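Local structure of fructooligosaccharide ABC transporter substrate-binding protein FusA (Streptococcus pneumoniae, 5G5Y) at residues D205-L210 with Y445-R450; V218-D223 with K468-Y473; E229-I234 with G457-E462; D433-I438 with A480-Y485. The protein binds fructooligosaccharides, preferring tetrasaccharides and longer chains, and delivers them to the FusBC-MsmK ABC transporter for import. One frame throughout, in Å; residues are numbered along the deposited sequence.

Contact 1. Residues D205-L210 with Y445-R450; sequences DNDDHL and YIYRKR
The imidazole of H209 lies against two residues of helix 429-455, and this is where the contact is tight. Its NE2 is 3.8 Å from CG2 of I446, while its CE1 is 3.7 Å from OH of Y447. The rings of H209 and Y447 form an offset edge-to-face pair, the imidazole edge turned to the phenol face, with centroids 5.4 Å apart and planes at 64°. CG of H209 lies beside its backbone N (chi1 -50°), which turns the ring to the helix. An in-plane bond at its edge fixes the imidazole's rotation: H209 ND1 donates to the syn lone pair of D205 OD1 over 2.9 Å at 171°. The loop doing this is a type I beta turn from N206 to H209, just before strand 210-212. Between D205 and R450 packing gives way to water. D205 OD2 and R450 NH1 are 4.7 Å apart, and two waters span the gap, each donating to the carboxylate. The guanidinium itself lays a face over Y447 CD1 and pairs with D193. The D207 edge is looser: its OD1 stays 3.9 Å from Y447 OH and pairs instead with K195, and the tyrosine hydroxyl is bonded to N189 and K195.

Contact 2. Residues V218-D223 with K468-Y473; sequences VDFTAD and KELEKY. With CA (calcium ion), chain D.
F220 and L470 meet through one pair of carbons, CE2 of the ring and CD1 of the leucine, 4.0 Å apart, and the methyl approaches the ring obliquely. The leucine reaches this far because its side chain is extended: CG stands anti to the carbonyl carbon and CD1 continues the line away from the helix, with chi2 -178°. The same methyl also comes within 4.3 Å of D223 CB, so one branch of L470 touches both F220 and D223. Residues 218-223 run from strand 218-220, paired antiparallel with strand 210-212, into a loop that wraps a calcium ion, one of the protein's two experimentally established calcium sites. F220 faces two ways: its CG lies anti to its own backbone N (chi1 -171°), which sends the ring toward the helices, while its carbonyl O binds the calcium ion at 2.4 Å. D219 OD1 binds the metal at 2.4 Å and D223 OD1 at 2.5 Å. In D223, CG sits between the backbone N and the carbonyl carbon (chi1 69°), which places OD1 at the metal, where it also lies in the plane of the F220 ring at its edge. N224 and three waters complete the coordination, and one of these waters accepts a 3.0 Å bond from F220 N. Outside the two segments, M442 and I446 of helix 429-455 and L475 and L479 of helix 475-492 pack on the phenylalanine.

Contact 3. Residues E229-I234 with G457-E462; sequences EGVKFI and GNIDTE
The ammonium of K232 is gripped by both oxygens of D460: NZ is 2.9 Å from OD1, reached on its syn lone pair, and 3.3 Å from OD2, a weak second bond. The two side chains cross at about a right angle, and the lysine chain bends at chi3 (75°) to bring NZ over to the carboxylate. The salt bridge lies on the solvent side, with D460 exposed. Beneath it the packing is apolar. The lysine's own CG rests 3.6 Å from I459 CG2, so its aliphatic part screens the isoleucine, whose other branch ends with CD1 3.8 Å from V231 CG1. Both of these hydrophobic residues are buried. I459 opens helix 459-472 after the short link from helix 429-455, where G457 leaves helical angles with positive phi and N458 takes the N-cap position. The contact therefore joins the start of helix 459-472 to helix 225-239, and W453 of helix 429-455 packs on both V231 and I459.

Contact 4. Residues D433-I438 with A480-Y485; sequences DKIAHI and AIKQKY. With ZN (zinc ion), chain H.
I435 and I481 reach toward each other tip to tip, and they form the centre of this contact. CD1 of I435 is 3.7 Å from CG2 of I481 and 3.8 Å from its CD1, so the methyl of one isoleucine is set against both branches of the other. In I481, CG2 lies anti to the backbone N, pointing at I435, while CG1 swings beside that N (chi1 -68°) and carries CD1 to K434 of the facing helix. On that flank the chain of K434 lies obliquely across I481, with CE 3.8 Å from CD1. NZ of K434 is 5.3 Å from NZ of K484, and both are paired with D431; the shared carboxylate would be expected to offset the like charges. On the other flank K482 CE approaches I435 CG2 loosely, at 4.3 Å. Further out, Y478 packs on I435 from helix 475-492. H437, on a different side of helix 429-455 from I435, binds a zinc ion through NE2 at 2.0 Å, with D441 one turn on as the second protein ligand, the i, i+4 spacing of a helical metal site. The short helical segments approach to 11.4 Å between axes, with 138° between their N-to-C directions, an obliquely antiparallel helix pair within the helical C-terminal part of this solute-binding protein.

How the contacts relate
Helix 429-455 serves contacts 1 and 4, and helix 459-472 serves contacts 2 and 3, so the C-terminal helices tie all four together. Contact 2 is the buried one, an apolar touch beside a calcium site, whereas the other three are partly buried, contact 3 with a salt bridge on its exposed side and contact 4 with lysines flanking its isoleucines. Contact 1 differs in mixing an aromatic pair with water-bridged charges. Contacts 1 and 2 adjoin through D205 and T221, OD1 to OG1 2.5 Å, and contacts 1 and 3 through the K449-E462 salt bridge. Contacts 3 and 4 stand apart, their nearest atoms about 17 Å from each other.

Contact 1. Residues D205-L210 with Y445-R450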
loop_
_atom_site.group_PDB
_atom_site.type_symbol
_atom_site.label_atom_id
_atom_site.label_comp_id
_atom_site.label_asym_id
_atom_site.label_seq_id
_atom_site.Cartn_x
_atom_site.Cartn_y
_atom_site.Cartn_z
ATOM N N ASP A 205 4.688 5.742 14.882
ATOM C CA ASP A 205 4.758 6.597 13.693
ATOM C C ASP A 205 4.375 5.822 12.424
ATOM O O ASP A 205 4.447 4.596 12.379
ATOM C CB ASP A 205 6.174 7.171 13.562
ATOM C CG ASP A 205 6.274 8.339 12.572
ATOM O OD1 ASP A 205 5.251 9.069 12.383
ATOM O OD2 ASP A 205 7.398 8.530 11.987
ATOM N N ASN A 206 3.988 6.542 11.381
ATOM C CA ASN A 206 3.809 5.915 10.072
ATOM C C ASN A 206 4.069 6.958 9.003
ATOM O O ASN A 206 4.344 8.114 9.349
ATOM C CB ASN A 206 2.435 5.270 9.954
ATOM C CG ASN A 206 1.294 6.246 10.148
ATOM O OD1 ASN A 206 1.339 7.394 9.680
ATOM N ND2 ASN A 206 0.229 5.783 10.789
ATOM N N ASP A 207 3.990 6.566 7.734
ATOM C CA ASP A 207 4.366 7.487 6.633
ATOM C C ASP A 207 3.463 8.703 6.527
ATOM O O ASP A 207 3.871 9.680 5.933
ATOM C CB ASP A 207 4.458 6.731 5.299
ATOM C CG ASP A 207 5.686 5.838 5.216
ATOM O OD1 ASP A 207 6.601 5.985 6.076
ATOM O OD2 ASP A 207 5.760 4.987 4.295
ATOM N N ASP A 208 2.243 8.644 7.064
ATOM C CA ASP A 208 1.356 9.827 7.139
ATOM C C ASP A 208 1.552 10.659 8.420
ATOM O O ASP A 208 0.938 11.707 8.567
ATOM C CB ASP A 208 -0.107 9.401 7.123
ATOM C CG ASP A 208 -0.487 8.642 5.862
ATOM O OD1 ASP A 208 -0.146 9.086 4.757
ATOM O OD2 ASP A 208 -1.129 7.574 5.971
ATOM N N HIS A 209 2.381 10.169 9.348
ATOM C CA HIS A 209 2.506 10.715 10.703
ATOM C C HIS A 209 1.142 10.918 11.359
ATOM O O HIS A 209 0.922 11.915 12.052
ATOM C CB HIS A 209 3.307 12.009 10.725
ATOM C CG HIS A 209 4.608 11.927 9.998
ATOM N ND1 HIS A 209 5.585 11.013 10.323
ATOM C CD2 HIS A 209 5.082 12.625 8.941
ATOM C CE1 HIS A 209 6.584 11.117 9.464
ATOM N NE2 HIS A 209 6.314 12.098 8.631
ATOM N N LEU A 210 0.223 10.000 11.097
ATOM C CA LEU A 210 -1.138 10.145 11.589
ATOM C C LEU A 210 -1.721 8.809 12.016
ATOM O O LEU A 210 -1.845 7.891 11.197
ATOM C CB LEU A 210 -2.003 10.769 10.508
ATOM C CG LEU A 210 -3.304 11.390 10.964
ATOM C CD1 LEU A 210 -3.049 12.742 11.614
ATOM C CD2 LEU A 210 -4.213 11.574 9.752
ATOM N N TYR A 445 10.600 18.816 5.767
ATOM C CA TYR A 445 11.097 19.425 7.029
ATOM C C TYR A 445 11.123 18.429 8.195
ATOM O O TYR A 445 12.092 18.340 8.967
ATOM C CB TYR A 445 10.243 20.654 7.391
ATOM C CG TYR A 445 10.553 21.244 8.732
ATOM C CD1 TYR A 445 11.716 21.997 8.937
ATOM C CD2 TYR A 445 9.702 21.059 9.807
ATOM C CE1 TYR A 445 12.002 22.526 10.185
ATOM C CE2 TYR A 445 9.978 21.573 11.054
ATOM C CZ TYR A 445 11.147 22.310 11.247
ATOM O OH TYR A 445 11.426 22.821 12.507
ATOM N N ILE A 446 10.037 17.686 8.347
ATOM C CA ILE A 446 9.965 16.665 9.382
ATOM C C ILE A 446 11.136 15.653 9.242
ATOM O O ILE A 446 11.823 15.318 10.225
ATOM C CB ILE A 446 8.605 15.936 9.338
ATOM C CG1 ILE A 446 7.505 16.858 9.879
ATOM C CG2 ILE A 446 8.647 14.627 10.146
ATOM C CD1 ILE A 446 6.130 16.418 9.504
ATOM N N TYR A 447 11.373 15.181 8.033
ATOM C CA TYR A 447 12.471 14.234 7.819
ATOM C C TYR A 447 13.847 14.892 7.943
ATOM O O TYR A 447 14.776 14.257 8.394
ATOM C CB TYR A 447 12.319 13.482 6.515
ATOM C CG TYR A 447 11.232 12.394 6.548
ATOM C CD1 TYR A 447 11.130 11.486 7.602
ATOM C CD2 TYR A 447 10.306 12.284 5.521
ATOM C CE1 TYR A 447 10.125 10.510 7.620
ATOM C CE2 TYR A 447 9.306 11.316 5.527
ATOM C CZ TYR A 447 9.231 10.425 6.583
ATOM O OH TYR A 447 8.267 9.450 6.586
ATOM N N ARG A 448 13.980 16.135 7.525
ATOM C CA ARG A 448 15.268 16.824 7.666
ATOM C C ARG A 448 15.657 16.937 9.149
ATOM O O ARG A 448 16.775 16.605 9.520
ATOM C CB ARG A 448 15.240 18.204 7.015
ATOM C CG ARG A 448 16.604 18.911 7.111
ATOM C CD ARG A 448 16.650 20.256 6.401
ATOM N NE ARG A 448 15.793 21.308 6.953
ATOM C CZ ARG A 448 16.077 22.096 7.997
ATOM N NH1 ARG A 448 17.189 21.943 8.722
ATOM N NH2 ARG A 448 15.217 23.064 8.333
ATOM N N LYS A 449 14.731 17.372 9.997
ATOM C CA LYS A 449 15.021 17.529 11.403
ATOM C C LYS A 449 15.316 16.173 12.048
ATOM O O LYS A 449 16.259 16.046 12.823
ATOM C CB LYS A 449 13.867 18.244 12.119
ATOM C CG LYS A 449 13.654 19.680 11.646
ATOM C CD LYS A 449 14.888 20.563 11.771
ATOM C CE LYS A 449 15.417 20.566 13.181
ATOM N NZ LYS A 449 16.495 21.565 13.311
ATOM N N ARG A 450 14.536 15.159 11.675
ATOM C CA ARG A 450 14.741 13.824 12.193
ATOM C C ARG A 450 16.167 13.311 11.870
ATOM O O ARG A 450 16.843 12.754 12.749
ATOM C CB ARG A 450 13.639 12.887 11.685
ATOM C CG ARG A 450 13.520 11.585 12.416
ATOM C CD ARG A 450 12.603 10.615 11.658
ATOM N NE ARG A 450 13.223 10.055 10.463
ATOM C CZ ARG A 450 12.817 8.954 9.816
ATOM N NH1 ARG A 450 11.760 8.263 10.221
ATOM N NH2 ARG A 450 13.509 8.523 8.776
HETATM O O HOH W 1 9.456 10.001 11.097
HETATM O O HOH W 2 10.033 7.975 12.910
#

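Contact 2. Residues V218-D223 with K468-Y473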
loop_
_atom_site.group_PDB
_atom_site.type_symbol
_atom_site.label_atom_id
_atom_site.label_comp_id
_atom_site.label_asym_id
_atom_site.label_seq_id
_atom_site.Cartn_x
_atom_site.Cartn_y
_atom_site.Cartn_z
ATOM N N VAL A 218 -7.840 11.992 16.040
ATOM C CA VAL A 218 -6.714 11.796 15.137
ATOM C C VAL A 218 -5.492 12.359 15.884
ATOM O O VAL A 218 -5.610 13.349 16.596
ATOM C CB VAL A 218 -6.919 12.467 13.757
ATOM C CG1 VAL A 218 -8.184 11.964 13.067
ATOM C CG2 VAL A 218 -6.976 13.981 13.853
ATOM N N ASP A 219 -4.357 11.705 15.769
ATOM C CA ASP A 219 -3.116 12.144 16.445
ATOM C C ASP A 219 -1.964 12.262 15.460
ATOM O O ASP A 219 -1.632 11.304 14.739
ATOM C CB ASP A 219 -2.801 11.146 17.576
ATOM C CG ASP A 219 -1.575 11.532 18.428
ATOM O OD1 ASP A 219 -1.206 12.713 18.496
ATOM O OD2 ASP A 219 -0.994 10.632 19.066
ATOM N N PHE A 220 -1.360 13.452 15.394
ATOM C CA PHE A 220 -0.151 13.663 14.588
ATOM C C PHE A 220 1.021 13.087 15.363
ATOM O O PHE A 220 1.255 13.473 16.502
ATOM C CB PHE A 220 0.060 15.135 14.280
ATOM C CG PHE A 220 1.145 15.396 13.292
ATOM C CD1 PHE A 220 0.937 15.152 11.959
ATOM C CD2 PHE A 220 2.370 15.931 13.711
ATOM C CE1 PHE A 220 1.926 15.434 11.030
ATOM C CE2 PHE A 220 3.373 16.190 12.778
ATOM C CZ PHE A 220 3.126 15.941 11.447
ATOM N N THR A 221 1.707 12.109 14.802
ATOM C CA THR A 221 2.679 11.366 15.578
ATOM C C THR A 221 3.999 12.106 15.765
ATOM O O THR A 221 4.716 11.866 16.724
ATOM C CB THR A 221 2.965 10.017 14.927
ATOM O OG1 THR A 221 3.358 10.247 13.582
ATOM C CG2 THR A 221 1.727 9.124 14.958
ATOM N N ALA A 222 4.325 13.006 14.852
ATOM C CA ALA A 222 5.638 13.594 14.856
ATOM C C ALA A 222 5.814 14.864 15.721
ATOM O O ALA A 222 6.864 15.486 15.653
ATOM C CB ALA A 222 6.079 13.822 13.428
ATOM N N ASP A 223 4.833 15.222 16.545
ATOM C CA ASP A 223 5.032 16.219 17.627
ATOM C C ASP A 223 4.796 15.640 19.036
ATOM O O ASP A 223 4.627 16.397 19.970
ATOM C CB ASP A 223 4.138 17.437 17.389
ATOM C CG ASP A 223 2.651 17.132 17.582
ATOM O OD1 ASP A 223 2.297 15.914 17.684
ATOM O OD2 ASP A 223 1.872 18.114 17.630
ATOM N N LYS A 468 6.788 24.602 17.088
ATOM C CA LYS A 468 6.322 25.915 16.639
ATOM C C LYS A 468 6.370 26.078 15.110
ATOM O O LYS A 468 5.487 26.697 14.504
ATOM C CB LYS A 468 7.166 27.041 17.284
ATOM C CG LYS A 468 6.979 27.182 18.784
ATOM C CD LYS A 468 7.822 28.362 19.281
ATOM C CE LYS A 468 7.944 28.427 20.795
ATOM N NZ LYS A 468 6.671 28.050 21.456
ATOM N N GLU A 469 7.420 25.545 14.500
ATOM C CA GLU A 469 7.593 25.594 13.057
ATOM C C GLU A 469 6.481 24.771 12.352
ATOM O O GLU A 469 5.927 25.196 11.360
ATOM C CB GLU A 469 8.977 25.060 12.693
ATOM C CG GLU A 469 9.550 25.660 11.486
ATOM C CD GLU A 469 9.765 27.179 11.595
ATOM O OE1 GLU A 469 9.958 27.775 12.666
ATOM O OE2 GLU A 469 9.820 27.733 10.533
ATOM N N LEU A 470 6.144 23.617 12.923
ATOM C CA LEU A 470 5.049 22.818 12.415
ATOM C C LEU A 470 3.732 23.573 12.456
ATOM O O LEU A 470 2.934 23.470 11.524
ATOM C CB LEU A 470 4.942 21.486 13.193
ATOM C CG LEU A 470 6.067 20.480 13.049
ATOM C CD1 LEU A 470 5.750 19.223 13.852
ATOM C CD2 LEU A 470 6.314 20.122 11.608
ATOM N N GLU A 471 3.505 24.337 13.517
ATOM C CA GLU A 471 2.301 25.172 13.594
ATOM C C GLU A 471 2.352 26.316 12.593
ATOM O O GLU A 471 1.338 26.609 11.984
ATOM C CB GLU A 471 2.024 25.703 15.006
ATOM C CG GLU A 471 0.752 26.548 15.120
ATOM C CD GLU A 471 -0.495 25.846 14.539
ATOM O OE1 GLU A 471 -0.513 24.580 14.458
ATOM O OE2 GLU A 471 -1.462 26.535 14.154
ATOM N N LYS A 472 3.507 26.935 12.379
ATOM C CA LYS A 472 3.601 27.917 11.298
ATOM C C LYS A 472 3.243 27.338 9.931
ATOM O O LYS A 472 2.709 28.055 9.079
ATOM C CB LYS A 472 4.983 28.542 11.227
ATOM C CG LYS A 472 5.303 29.446 12.408
ATOM C CD LYS A 472 6.785 29.757 12.376
ATOM C CE LYS A 472 7.302 30.425 13.623
ATOM N NZ LYS A 472 8.761 30.659 13.416
ATOM N N TYR A 473 3.592 26.059 9.700
ATOM C CA TYR A 473 3.214 25.387 8.471
ATOM C C TYR A 473 1.754 24.931 8.428
ATOM O O TYR A 473 1.306 24.435 7.384
ATOM C CB TYR A 473 4.088 24.168 8.198
ATOM C CG TYR A 473 5.503 24.454 7.769
ATOM C CD1 TYR A 473 5.790 25.376 6.757
ATOM C CD2 TYR A 473 6.550 23.773 8.346
ATOM C CE1 TYR A 473 7.092 25.591 6.340
ATOM C CE2 TYR A 473 7.847 23.971 7.935
ATOM C CZ TYR A 473 8.117 24.884 6.932
ATOM O OH TYR A 473 9.424 25.069 6.592
HETATM CA CA CA D . 0.448 14.495 18.493
HETATM O O HOH W 3 -1.544 15.667 17.337
HETATM O O HOH W 4 -0.818 14.365 20.439
HETATM O O HOH W 5 0.151 16.309 20.160
#

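Contact 3. Residues E229-I234 with G457-E462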
loop_
_atom_site.group_PDB
_atom_site.type_symbol
_atom_site.label_atom_id
_atom_site.label_comp_id
_atom_site.label_asym_id
_atom_site.label_seq_id
_atom_site.Cartn_x
_atom_site.Cartn_y
_atom_site.Cartn_z
ATOM N N GLU A 229 11.401 10.561 22.048
ATOM C CA GLU A 229 12.103 9.430 22.652
ATOM C C GLU A 229 12.587 8.421 21.613
ATOM O O GLU A 229 13.672 7.872 21.764
ATOM C CB GLU A 229 11.262 8.748 23.769
ATOM C CG GLU A 229 10.916 9.671 24.926
ATOM C CD GLU A 229 12.148 10.269 25.613
ATOM O OE1 GLU A 229 13.106 9.517 25.898
ATOM O OE2 GLU A 229 12.177 11.495 25.806
ATOM N N GLY A 230 11.781 8.156 20.578
ATOM C CA GLY A 230 12.190 7.322 19.471
ATOM C C GLY A 230 13.401 7.872 18.763
ATOM O O GLY A 230 14.353 7.157 18.458
ATOM N N VAL A 231 13.366 9.159 18.479
ATOM C CA VAL A 231 14.482 9.804 17.814
ATOM C C VAL A 231 15.738 9.713 18.691
ATOM O O VAL A 231 16.817 9.397 18.182
ATOM C CB VAL A 231 14.172 11.275 17.420
ATOM C CG1 VAL A 231 15.406 11.911 16.795
ATOM C CG2 VAL A 231 13.030 11.342 16.437
ATOM N N LYS A 232 15.581 9.932 19.989
ATOM C CA LYS A 232 16.706 9.880 20.925
ATOM C C LYS A 232 17.291 8.466 20.944
ATOM O O LYS A 232 18.497 8.309 21.063
ATOM C CB LYS A 232 16.292 10.311 22.309
ATOM C CG LYS A 232 16.032 11.805 22.354
ATOM C CD LYS A 232 15.521 12.231 23.707
ATOM C CE LYS A 232 16.651 12.230 24.712
ATOM N NZ LYS A 232 16.368 13.185 25.815
ATOM N N PHE A 233 16.444 7.463 20.732
ATOM C CA PHE A 233 16.932 6.068 20.663
ATOM C C PHE A 233 17.796 5.834 19.416
ATOM O O PHE A 233 18.908 5.298 19.510
ATOM C CB PHE A 233 15.757 5.059 20.707
ATOM C CG PHE A 233 16.190 3.636 20.524
ATOM C CD1 PHE A 233 16.833 2.955 21.569
ATOM C CD2 PHE A 233 15.955 2.966 19.336
ATOM C CE1 PHE A 233 17.270 1.651 21.398
ATOM C CE2 PHE A 233 16.381 1.632 19.173
ATOM C CZ PHE A 233 17.018 0.981 20.206
ATOM N N ILE A 234 17.323 6.278 18.247
ATOM C CA ILE A 234 18.090 6.101 17.026
ATOM C C ILE A 234 19.419 6.918 17.147
ATOM O O ILE A 234 20.489 6.428 16.723
ATOM C CB ILE A 234 17.291 6.489 15.769
ATOM C CG1 ILE A 234 15.968 5.676 15.663
ATOM C CG2 ILE A 234 18.137 6.264 14.506
ATOM C CD1 ILE A 234 16.119 4.176 15.648
ATOM N N GLY A 457 22.578 15.482 16.386
ATOM C CA GLY A 457 22.087 15.516 17.752
ATOM C C GLY A 457 21.254 16.757 18.024
ATOM O O GLY A 457 20.653 17.342 17.102
ATOM N N ASN A 458 21.182 17.131 19.300
ATOM C CA ASN A 458 20.579 18.398 19.806
ATOM C C ASN A 458 19.029 18.452 19.846
ATOM O O ASN A 458 18.457 19.533 19.950
ATOM C CB ASN A 458 21.122 19.642 19.067
ATOM C CG ASN A 458 20.992 20.944 19.888
ATOM O OD1 ASN A 458 21.137 20.944 21.101
ATOM N ND2 ASN A 458 20.737 22.064 19.212
ATOM N N ILE A 459 18.355 17.316 19.782
ATOM C CA ILE A 459 16.870 17.330 19.815
ATOM C C ILE A 459 16.282 18.007 21.069
ATOM O O ILE A 459 15.310 18.763 20.955
ATOM C CB ILE A 459 16.231 15.925 19.625
ATOM C CG1 ILE A 459 14.718 16.068 19.363
ATOM C CG2 ILE A 459 16.538 14.980 20.786
ATOM C CD1 ILE A 459 14.098 14.739 18.938
ATOM N N ASP A 460 16.868 17.779 22.240
ATOM C CA ASP A 460 16.279 18.342 23.475
ATOM C C ASP A 460 16.095 19.860 23.372
ATOM O O ASP A 460 15.035 20.364 23.711
ATOM C CB ASP A 460 17.073 18.009 24.756
ATOM C CG ASP A 460 16.975 16.547 25.155
ATOM O OD1 ASP A 460 16.020 15.841 24.754
ATOM O OD2 ASP A 460 17.881 16.082 25.883
ATOM N N THR A 461 17.084 20.566 22.836
ATOM C CA THR A 461 17.017 22.022 22.782
ATOM C C THR A 461 16.168 22.541 21.627
ATOM O O THR A 461 15.553 23.606 21.734
ATOM C CB THR A 461 18.442 22.631 22.796
ATOM O OG1 THR A 461 19.062 22.186 24.003
ATOM C CG2 THR A 461 18.402 24.133 22.801
ATOM N N GLU A 462 16.100 21.771 20.544
ATOM C CA GLU A 462 15.462 22.208 19.320
ATOM C C GLU A 462 13.982 21.805 19.238
ATOM O O GLU A 462 13.269 22.308 18.362
ATOM C CB GLU A 462 16.199 21.598 18.117
ATOM C CG GLU A 462 17.598 22.153 17.936
ATOM C CD GLU A 462 18.321 21.650 16.694
ATOM O OE1 GLU A 462 17.691 20.996 15.811
ATOM O OE2 GLU A 462 19.529 21.982 16.582
#

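Contact 4. Residues D433-I438 with A480-Y485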
loop_
_atom_site.group_PDB
_atom_site.type_symbol
_atom_site.label_atom_id
_atom_site.label_comp_id
_atom_site.label_asym_id
_atom_site.label_seq_id
_atom_site.Cartn_x
_atom_site.Cartn_y
_atom_site.Cartn_z
ATOM N N ASP A 433 -6.549 20.702 -1.755
ATOM C CA ASP A 433 -5.517 21.705 -1.995
ATOM C C ASP A 433 -4.865 22.211 -0.699
ATOM O O ASP A 433 -3.673 22.421 -0.663
ATOM C CB ASP A 433 -6.079 22.899 -2.792
ATOM C CG ASP A 433 -6.514 22.519 -4.216
ATOM O OD1 ASP A 433 -6.160 21.421 -4.747
ATOM O OD2 ASP A 433 -7.225 23.355 -4.805
ATOM N N LYS A 434 -5.645 22.433 0.342
ATOM C CA LYS A 434 -5.097 22.855 1.623
ATOM C C LYS A 434 -4.148 21.816 2.221
ATOM O O LYS A 434 -3.084 22.152 2.752
ATOM C CB LYS A 434 -6.213 23.085 2.635
ATOM C CG LYS A 434 -7.025 24.332 2.383
ATOM C CD LYS A 434 -7.910 24.721 3.563
ATOM C CE LYS A 434 -9.130 23.843 3.641
ATOM N NZ LYS A 434 -10.007 24.142 4.808
ATOM N N ILE A 435 -4.568 20.560 2.145
ATOM C CA ILE A 435 -3.790 19.439 2.683
ATOM C C ILE A 435 -2.499 19.239 1.871
ATOM O O ILE A 435 -1.435 19.063 2.457
ATOM C CB ILE A 435 -4.686 18.158 2.723
ATOM C CG1 ILE A 435 -5.808 18.311 3.759
ATOM C CG2 ILE A 435 -3.918 16.850 2.971
ATOM C CD1 ILE A 435 -5.375 18.552 5.192
ATOM N N ALA A 436 -2.594 19.336 0.545
ATOM C CA ALA A 436 -1.438 19.225 -0.357
ATOM C C ALA A 436 -0.374 20.273 -0.081
ATOM O O ALA A 436 0.834 19.991 -0.102
ATOM C CB ALA A 436 -1.884 19.298 -1.822
ATOM N N HIS A 437 -0.821 21.497 0.123
ATOM C CA HIS A 437 0.057 22.590 0.456
ATOM C C HIS A 437 0.772 22.337 1.784
ATOM O O HIS A 437 1.994 22.482 1.858
ATOM C CB HIS A 437 -0.732 23.907 0.486
ATOM C CG HIS A 437 0.065 25.116 0.857
ATOM N ND1 HIS A 437 -0.474 26.384 0.801
ATOM C CD2 HIS A 437 1.345 25.282 1.265
ATOM C CE1 HIS A 437 0.437 27.270 1.157
ATOM N NE2 HIS A 437 1.549 26.626 1.447
ATOM N N ILE A 438 0.028 21.978 2.818
ATOM C CA ILE A 438 0.624 21.754 4.119
ATOM C C ILE A 438 1.681 20.634 4.062
ATOM O O ILE A 438 2.790 20.773 4.640
ATOM C CB ILE A 438 -0.436 21.513 5.223
ATOM C CG1 ILE A 438 -1.244 22.799 5.446
ATOM C CG2 ILE A 438 0.233 21.132 6.563
ATOM C CD1 ILE A 438 -2.519 22.579 6.239
ATOM N N ALA A 480 -7.393 19.592 12.117
ATOM C CA ALA A 480 -8.817 19.875 12.145
ATOM C C ALA A 480 -9.481 19.336 10.888
ATOM O O ALA A 480 -10.579 18.806 10.964
ATOM C CB ALA A 480 -9.114 21.378 12.309
ATOM N N ILE A 481 -8.840 19.490 9.736
ATOM C CA ILE A 481 -9.378 18.930 8.497
ATOM C C ILE A 481 -9.479 17.389 8.575
ATOM O O ILE A 481 -10.530 16.808 8.249
ATOM C CB ILE A 481 -8.578 19.344 7.261
ATOM C CG1 ILE A 481 -8.773 20.853 7.017
ATOM C CG2 ILE A 481 -9.019 18.512 6.059
ATOM C CD1 ILE A 481 -7.678 21.466 6.189
ATOM N N LYS A 482 -8.406 16.759 9.025
ATOM C CA LYS A 482 -8.371 15.301 9.134
ATOM C C LYS A 482 -9.443 14.802 10.100
ATOM O O LYS A 482 -10.154 13.805 9.833
ATOM C CB LYS A 482 -6.972 14.826 9.522
ATOM C CG LYS A 482 -5.889 15.026 8.443
ATOM C CD LYS A 482 -5.974 13.983 7.347
ATOM C CE LYS A 482 -4.946 14.205 6.237
ATOM N NZ LYS A 482 -4.973 13.070 5.266
ATOM N N GLN A 483 -9.593 15.501 11.226
ATOM C CA GLN A 483 -10.598 15.128 12.210
ATOM C C GLN A 483 -11.995 15.315 11.653
ATOM O O GLN A 483 -12.865 14.510 11.918
ATOM C CB GLN A 483 -10.435 15.955 13.512
ATOM C CG GLN A 483 -11.282 15.494 14.653
ATOM C CD GLN A 483 -10.830 14.161 15.204
ATOM O OE1 GLN A 483 -9.713 14.039 15.676
ATOM N NE2 GLN A 483 -11.721 13.172 15.203
ATOM N N LYS A 484 -12.225 16.393 10.897
ATOM C CA LYS A 484 -13.513 16.607 10.289
ATOM C C LYS A 484 -13.940 15.429 9.396
ATOM O O LYS A 484 -15.049 14.906 9.513
ATOM C CB LYS A 484 -13.507 17.927 9.504
ATOM C CG LYS A 484 -14.801 18.280 8.770
ATOM C CD LYS A 484 -14.652 19.603 8.011
ATOM C CE LYS A 484 -13.859 19.429 6.729
ATOM N NZ LYS A 484 -13.838 20.656 5.882
ATOM N N TYR A 485 -13.073 15.025 8.496
ATOM C CA TYR A 485 -13.392 13.898 7.632
ATOM C C TYR A 485 -13.515 12.564 8.384
ATOM O O TYR A 485 -14.346 11.733 8.011
ATOM C CB TYR A 485 -12.406 13.805 6.477
ATOM C CG TYR A 485 -12.653 14.875 5.453
ATOM C CD1 TYR A 485 -13.667 14.727 4.510
ATOM C CD2 TYR A 485 -11.910 16.058 5.451
ATOM C CE1 TYR A 485 -13.927 15.714 3.587
ATOM C CE2 TYR A 485 -12.153 17.045 4.516
ATOM C CZ TYR A 485 -13.182 16.877 3.597
ATOM O OH TYR A 485 -13.469 17.862 2.660
HETATM ZN ZN ZN H . 3.216 27.299 2.347
#